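Local coordinates for putative cytochrome P450 YjiB (Bacillus subtilis subsp. subtilis, PDB 4RM4), which probably acts as a heme-dependent monooxygenase, a versatile cytochrome P450 that inserts one atom of molecular oxygen into organic substrates, at residues A[41-44]-A[45-48]. Numbering follows the deposited sequence.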
loop_
_atom_site.group_PDB
_atom_site.type_symbol
_atom_site.label_atom_id
_atom_site.label_comp_id
_atom_site.label_asym_id
_atom_site.label_seq_id
_atom_site.Cartn_x
_atom_site.Cartn_y
_atom_site.Cartn_z
ATOM N N PHE A 41 15.340 -6.257 -20.704
ATOM C CA PHE A 41 15.619 -7.559 -20.087
ATOM C C PHE A 41 16.927 -7.547 -19.301
ATOM O O PHE A 41 17.970 -7.155 -19.806
ATOM C CB PHE A 41 15.653 -8.673 -21.137
ATOM C CG PHE A 41 15.634 -10.061 -20.549
ATOM C CD1 PHE A 41 14.490 -10.540 -19.925
ATOM C CD2 PHE A 41 16.747 -10.891 -20.636
ATOM C CE1 PHE A 41 14.454 -11.802 -19.382
ATOM C CE2 PHE A 41 16.712 -12.179 -20.088
ATOM C CZ PHE A 41 15.566 -12.630 -19.462
ATOM N N ASP A 42 16.853 -7.983 -18.052
ATOM C CA ASP A 42 18.011 -8.033 -17.174
ATOM C C ASP A 42 18.580 -9.436 -17.278
ATOM O O ASP A 42 17.924 -10.405 -16.905
ATOM C CB ASP A 42 17.546 -7.701 -15.747
ATOM C CG ASP A 42 18.643 -7.847 -14.707
ATOM O OD1 ASP A 42 19.519 -8.725 -14.849
ATOM O OD2 ASP A 42 18.591 -7.090 -13.713
ATOM N N GLU A 43 19.784 -9.554 -17.831
ATOM C CA GLU A 43 20.341 -10.870 -18.110
ATOM C C GLU A 43 20.846 -11.574 -16.851
ATOM O O GLU A 43 20.985 -12.787 -16.850
ATOM C CB GLU A 43 21.470 -10.780 -19.145
ATOM C CG GLU A 43 21.091 -10.040 -20.422
ATOM C CD GLU A 43 20.218 -10.854 -21.376
ATOM O OE1 GLU A 43 20.125 -12.087 -21.238
ATOM O OE2 GLU A 43 19.591 -10.240 -22.256
ATOM N N GLU A 44 21.143 -10.821 -15.792
ATOM C CA GLU A 44 21.622 -11.478 -14.580
ATOM C C GLU A 44 20.449 -12.150 -13.894
ATOM O O GLU A 44 20.482 -13.354 -13.598
ATOM C CB GLU A 44 22.311 -10.499 -13.623
ATOM C CG GLU A 44 22.935 -11.212 -12.423
ATOM C CD GLU A 44 23.643 -10.307 -11.433
ATOM O OE1 GLU A 44 23.833 -9.094 -11.690
ATOM O OE2 GLU A 44 24.020 -10.836 -10.367
ATOM N N ASN A 45 19.421 -11.356 -13.628
ATOM C CA ASN A 45 18.263 -11.842 -12.883
ATOM C C ASN A 45 17.206 -12.492 -13.779
ATOM O O ASN A 45 16.254 -13.110 -13.294
ATOM C CB ASN A 45 17.697 -10.719 -12.016
ATOM C CG ASN A 45 18.783 -10.037 -11.174
ATOM O OD1 ASN A 45 19.300 -10.618 -10.220
ATOM N ND2 ASN A 45 19.138 -8.815 -11.536
ATOM N N GLN A 46 17.415 -12.399 -15.089
ATOM C CA GLN A 46 16.496 -12.960 -16.072
ATOM C C GLN A 46 15.068 -12.473 -15.857
ATOM O O GLN A 46 14.134 -13.265 -15.735
ATOM C CB GLN A 46 16.551 -14.490 -16.064
ATOM C CG GLN A 46 17.907 -15.058 -16.475
ATOM C CD GLN A 46 18.112 -15.068 -17.975
ATOM O OE1 GLN A 46 17.305 -15.622 -18.724
ATOM N NE2 GLN A 46 19.204 -14.454 -18.429
ATOM N N VAL A 47 14.909 -11.160 -15.800
ATOM C CA VAL A 47 13.606 -10.563 -15.641
ATOM C C VAL A 47 13.419 -9.379 -16.576
ATOM O O VAL A 47 14.351 -8.607 -16.835
ATOM C CB VAL A 47 13.361 -10.142 -14.179
ATOM C CG1 VAL A 47 11.972 -9.552 -14.025
ATOM C CG2 VAL A 47 13.527 -11.340 -13.261
ATOM N N TRP A 48 12.210 -9.269 -17.111
ATOM C CA TRP A 48 11.812 -8.112 -17.893
ATOM C C TRP A 48 11.303 -6.975 -17.009
ATOM O O TRP A 48 10.612 -7.217 -16.034
ATOM C CB TRP A 48 10.682 -8.511 -18.838
ATOM C CG TRP A 48 11.082 -9.437 -19.932
ATOM C CD1 TRP A 48 10.954 -10.788 -19.963
ATOM C CD2 TRP A 48 11.627 -9.054 -21.184
ATOM N NE1 TRP A 48 11.410 -11.282 -21.160
ATOM C CE2 TRP A 48 11.832 -10.229 -21.931
ATOM C CE3 TRP A 48 11.990 -7.826 -21.741
ATOM C CZ2 TRP A 48 12.377 -10.213 -23.208
ATOM C CZ3 TRP A 48 12.514 -7.807 -23.018
ATOM C CH2 TRP A 48 12.712 -8.996 -23.732
HETATM O O HOH W 1 21.543 -14.414 -20.866
#
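Phe41 and Trp48 meet on one face of a beta hairpin, strands 39-42 and 47-50, whose turn closes through a G1 beta bulge. Strand 39-42 is the outermost of a mixed sheet, and strand 47-50 pairs in parallel with 309-312 on its other side. At this non-hydrogen-bonded pair the rings approach edge to face: Phe41 CD1 comes down over the indole, 3.3 Å from Trp48 CE2, with the planes at 53°. Phe41 CG lies anti to the backbone N (chi1 -167°), which directs the phenyl obliquely across toward Gln46 and leaves CB above the six-membered ring of Trp48 in a CH-pi contact. Tryptophan suits this place because one flat surface receives both the phenyl edge and the methylene, while its NE1 bonds to Asp308. An alanine in place of Trp48 would probably take away the face on which the Phe41 edge and CB rest, opening a gap there, and leave Asp308 without its indole N-H. Phe41 CZ lies 3.5 Å from Gln46 CA, and the phenyl and amide planes are nearly perpendicular (86°). On the other face Val47, branched and apolar, packs on Met309 and Leu311, while the short Asp42 side chain reaches forward to the turn. Asn45 N gives a nearly straight bond to Asp42 OD1, and Asn45 ND2 reaches Asp42 OD2 at 2.8 Å; both donors stand above the carboxylate plane, yet OD2 lies in the plane of the Asn45 amide. Gln46 and Val47 both face Asp42 in the bulge: Asp42 N donates to Val47 O at 2.9 Å, and Asp42 O accepts from Val47 N and, weakly, from Gln46 N. Gln46, with its left-handed backbone, has a side chain long enough to bend back across the loop, where NE2 donates to Glu43 O at 2.9 Å, tilted from that carbonyl's plane.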